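Local coordinates for uncharacterized protein (Methanocella paludicola, PDB 5DMP), which probably removes 3'-phosphate and 3'-ribonucleotide groups from DNA ends during archaeal non-homologous end joining, at residues G56-E61 against W77-Y82. Residues are numbered along the deposited sequence; the frame is centred on the assembly and turned at random.
Sequences GYATFE and WDIGTY. With VN4 (oxido(dioxo)vanadium), chain J.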
ATOM      1  N   GLY A  56      -4.093  -1.190  14.803  1.00 29.56           N
ATOM      2  CA  GLY A  56      -3.121  -2.140  15.347  1.00 28.86           C
ATOM      3  C   GLY A  56      -2.774  -3.313  14.414  1.00 32.15           C
ATOM      4  O   GLY A  56      -1.738  -3.953  14.582  1.00 33.45           O
ATOM      5  N   TYR A  57      -3.607  -3.576  13.388  1.00 28.45           N
ATOM      6  CA  TYR A  57      -3.259  -4.569  12.356  1.00 26.65           C
ATOM      7  C   TYR A  57      -2.017  -4.234  11.527  1.00 27.04           C
ATOM      8  O   TYR A  57      -1.417  -5.126  10.892  1.00 27.50           O
ATOM      9  CB  TYR A  57      -4.470  -4.721  11.408  1.00 27.27           C
ATOM     10  CG  TYR A  57      -4.486  -6.007  10.671  1.00 27.76           C
ATOM     11  CD1 TYR A  57      -4.905  -7.171  11.306  1.00 31.17           C
ATOM     12  CD2 TYR A  57      -4.059  -6.100   9.333  1.00 27.98           C
ATOM     13  CE1 TYR A  57      -4.960  -8.398  10.610  1.00 32.15           C
ATOM     14  CE2 TYR A  57      -4.045  -7.327   8.659  1.00 29.22           C
ATOM     15  CZ  TYR A  57      -4.534  -8.468   9.311  1.00 34.08           C
ATOM     16  OH  TYR A  57      -4.605  -9.668   8.686  1.00 35.44           O
ATOM     17  N   ALA A  58      -1.590  -2.977  11.548  1.00 26.57           N
ATOM     18  CA  ALA A  58      -0.385  -2.604  10.733  1.00 25.21           C
ATOM     19  C   ALA A  58       0.881  -3.433  11.038  1.00 30.63           C
ATOM     20  O   ALA A  58       1.750  -3.637  10.172  1.00 32.17           O
ATOM     21  CB  ALA A  58      -0.083  -1.131  10.924  1.00 25.25           C
ATOM     22  N   THR A  59       1.024  -3.926  12.272  1.00 29.01           N
ATOM     23  CA  THR A  59       2.228  -4.749  12.584  1.00 26.72           C
ATOM     24  C   THR A  59       1.870  -6.234  12.711  1.00 30.72           C
ATOM     25  O   THR A  59       2.684  -7.011  13.218  1.00 30.11           O
ATOM     26  CB  THR A  59       2.940  -4.239  13.872  1.00 31.35           C
ATOM     27  OG1 THR A  59       1.977  -4.265  14.925  1.00 30.21           O
ATOM     28  CG2 THR A  59       3.344  -2.780  13.704  1.00 32.58           C
ATOM     29  N   PHE A  60       0.692  -6.661  12.224  1.00 27.46           N
ATOM     30  CA  PHE A  60       0.375  -8.080  12.250  1.00 27.82           C
ATOM     31  C   PHE A  60       1.238  -8.826  11.228  1.00 31.78           C
ATOM     32  O   PHE A  60       1.199  -8.481  10.021  1.00 28.34           O
ATOM     33  CB  PHE A  60      -1.121  -8.363  11.915  1.00 28.70           C
ATOM     34  CG  PHE A  60      -1.403  -9.817  11.808  1.00 32.74           C
ATOM     35  CD1 PHE A  60      -1.156 -10.663  12.918  1.00 36.52           C
ATOM     36  CD2 PHE A  60      -1.684 -10.406  10.583  1.00 28.92           C
ATOM     37  CE1 PHE A  60      -1.369 -12.035  12.832  1.00 40.54           C
ATOM     38  CE2 PHE A  60      -1.889 -11.769  10.506  1.00 33.30           C
ATOM     39  CZ  PHE A  60      -1.724 -12.589  11.619  1.00 36.52           C
ATOM     40  N   GLU A  61       2.010  -9.828  11.689  1.00 26.40           N
ATOM     41  CA  GLU A  61       2.802 -10.668  10.785  1.00 28.32           C
ATOM     42  C   GLU A  61       2.631 -12.074  11.319  1.00 30.58           C
ATOM     43  O   GLU A  61       2.908 -12.257  12.505  1.00 31.39           O
ATOM     44  CB  GLU A  61       4.287 -10.239  10.897  1.00 26.57           C
ATOM     45  CG  GLU A  61       5.208 -11.146  10.109  1.00 30.09           C
ATOM     46  CD  GLU A  61       6.535 -10.455   9.830  1.00 32.95           C
ATOM     47  OE1 GLU A  61       6.549  -9.510   9.011  1.00 26.88           O
ATOM     48  OE2 GLU A  61       7.580 -10.889  10.424  1.00 31.22           O
ATOM     49  N   TRP A  77       5.520  -6.092   4.965  1.00 25.36           N
ATOM     50  CA  TRP A  77       6.468  -5.946   3.889  1.00 27.64           C
ATOM     51  C   TRP A  77       7.107  -4.547   3.860  1.00 25.71           C
ATOM     52  O   TRP A  77       8.275  -4.413   3.503  1.00 26.47           O
ATOM     53  CB  TRP A  77       5.781  -6.388   2.539  1.00 27.86           C
ATOM     54  CG  TRP A  77       6.714  -6.337   1.327  1.00 26.61           C
ATOM     55  CD1 TRP A  77       7.476  -7.382   0.807  1.00 27.69           C
ATOM     56  CD2 TRP A  77       6.955  -5.183   0.463  1.00 26.85           C
ATOM     57  NE1 TRP A  77       8.153  -6.922  -0.357  1.00 28.88           N
ATOM     58  CE2 TRP A  77       7.883  -5.589  -0.543  1.00 27.02           C
ATOM     59  CE3 TRP A  77       6.497  -3.852   0.471  1.00 26.99           C
ATOM     60  CZ2 TRP A  77       8.334  -4.697  -1.553  1.00 26.88           C
ATOM     61  CZ3 TRP A  77       6.932  -2.949  -0.535  1.00 28.19           C
ATOM     62  CH2 TRP A  77       7.873  -3.407  -1.533  1.00 29.26           C
ATOM     63  N   ASP A  78       6.362  -3.468   4.211  1.00 22.88           N
ATOM     64  CA  ASP A  78       6.966  -2.174   4.378  1.00 23.68           C
ATOM     65  C   ASP A  78       6.080  -1.426   5.359  1.00 24.43           C
ATOM     66  O   ASP A  78       4.894  -1.758   5.493  1.00 23.98           O
ATOM     67  CB  ASP A  78       6.982  -1.353   3.055  1.00 27.23           C
ATOM     68  CG  ASP A  78       7.900  -0.153   3.132  1.00 27.55           C
ATOM     69  OD1 ASP A  78       8.753  -0.077   4.064  1.00 30.51           O
ATOM     70  OD2 ASP A  78       7.843   0.805   2.271  1.00 29.53           O
ATOM     71  N   ILE A  79       6.646  -0.497   6.101  1.00 26.82           N
ATOM     72  CA  ILE A  79       5.836   0.248   7.078  1.00 27.12           C
ATOM     73  C   ILE A  79       6.516   1.620   7.291  1.00 26.98           C
ATOM     74  O   ILE A  79       7.736   1.821   7.075  1.00 27.42           O
ATOM     75  CB  ILE A  79       5.690  -0.550   8.412  1.00 27.26           C
ATOM     76  CG1 ILE A  79       4.537   0.032   9.263  1.00 29.02           C
ATOM     77  CG2 ILE A  79       7.062  -0.522   9.159  1.00 28.01           C
ATOM     78  CD1 ILE A  79       4.073  -0.926  10.372  1.00 28.06           C
ATOM     79  N   GLY A  80       5.726   2.606   7.659  1.00 25.88           N
ATOM     80  CA  GLY A  80       6.258   3.927   7.979  1.00 28.65           C
ATOM     81  C   GLY A  80       5.047   4.840   8.133  1.00 27.53           C
ATOM     82  O   GLY A  80       4.037   4.473   8.729  1.00 28.66           O
ATOM     83  N   THR A  81       5.180   6.032   7.603  1.00 26.11           N
ATOM     84  CA  THR A  81       4.139   7.035   7.698  1.00 27.06           C
ATOM     85  C   THR A  81       3.974   7.644   6.305  1.00 26.55           C
ATOM     86  O   THR A  81       4.651   7.187   5.352  1.00 27.18           O
ATOM     87  CB  THR A  81       4.554   8.171   8.707  1.00 31.62           C
ATOM     88  OG1 THR A  81       5.792   8.761   8.308  1.00 31.04           O
ATOM     89  CG2 THR A  81       4.751   7.588  10.150  1.00 37.26           C
ATOM     90  N   TYR A  82       3.079   8.616   6.146  1.00 25.80           N
ATOM     91  CA  TYR A  82       2.978   9.297   4.852  1.00 26.48           C
ATOM     92  C   TYR A  82       2.565  10.727   5.082  1.00 29.75           C
ATOM     93  O   TYR A  82       2.091  11.064   6.176  1.00 30.71           O
ATOM     94  CB  TYR A  82       1.920   8.560   3.962  1.00 26.32           C
ATOM     95  CG  TYR A  82       0.491   8.729   4.427  1.00 24.84           C
ATOM     96  CD1 TYR A  82      -0.292   9.780   3.933  1.00 29.71           C
ATOM     97  CD2 TYR A  82      -0.095   7.805   5.331  1.00 26.31           C
ATOM     98  CE1 TYR A  82      -1.619   9.933   4.311  1.00 34.06           C
ATOM     99  CE2 TYR A  82      -1.423   7.971   5.745  1.00 25.83           C
ATOM    100  CZ  TYR A  82      -2.161   9.004   5.258  1.00 31.88           C
ATOM    101  OH  TYR A  82      -3.448   9.136   5.669  1.00 34.11           O
TER
HETATM  102  V   VN4 J 209      -6.240  -9.015   5.466  1.00 64.29           V
HETATM  103  O1  VN4 J 209      -7.475  -9.179   6.925  1.00 56.12           O
HETATM  104  O2  VN4 J 209      -4.589  -9.872   5.993  1.00 46.00           O
HETATM  105  O3  VN4 J 209      -6.717  -8.131   3.856  1.00 58.94           O
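Ala58 and Thr59 meet segment 77-82 of strand 72-84 through one side chain, Ile79, whose CD1 makes every close approach; only 96 Å² is buried in all. In sequence order the turn first presents Tyr57, which belongs to the vanadium pocket, probably the phosphate-binding site, instead. With CG anti to the backbone N (chi1 -158°), the ring is brought to the vanadium group, and OH donates a 2.7 Å hydrogen bond to O2 of the bound vanadate, which lies at the ring edge, near its plane. His53 NE2 is also hydrogen-bonded to this anion, and the Tyr57 side chain touches Arg21 of strand 16-24. One face of the ring is covered by Phe60 CB, 4.0 Å above its centre. A phenylalanine in place of Tyr57 would probably keep this cover but lose the phenolic grip on vanadate O2, leaving that oxygen without its hydroxyl donor. Ala58 comes next, its CB 4.2 Å from Ile79 CD1 and also against Ile5 and Val7 of strand 5-12. Its carbonyl O lies closer, 3.6 Å from the same CD1, and is buried there without a polar partner in the model. The contact thus places the turn that carries a pocket residue against the antiparallel sheet of the phosphoesterase domain, where strand 5-12 pairs with strand 72-84. In that pairing two residues, Trp77 and Asp78, share backbone hydrogen bonds with the single Ile8, a classic beta bulge immediately before Ile79. Thr59 adds its methyl, CG2, at 3.9 Å from Ile79 CD1, the two side chains running obliquely past each other. Ile79 reaches both residues because CG1 is anti to the backbone N (chi1 -164°) and CD1 extends the chain further (chi2 163°). Phe60 N closes the turn with a 2.9 Å hydrogen bond to Tyr57 O, which also accepts one from Gln9 NE2.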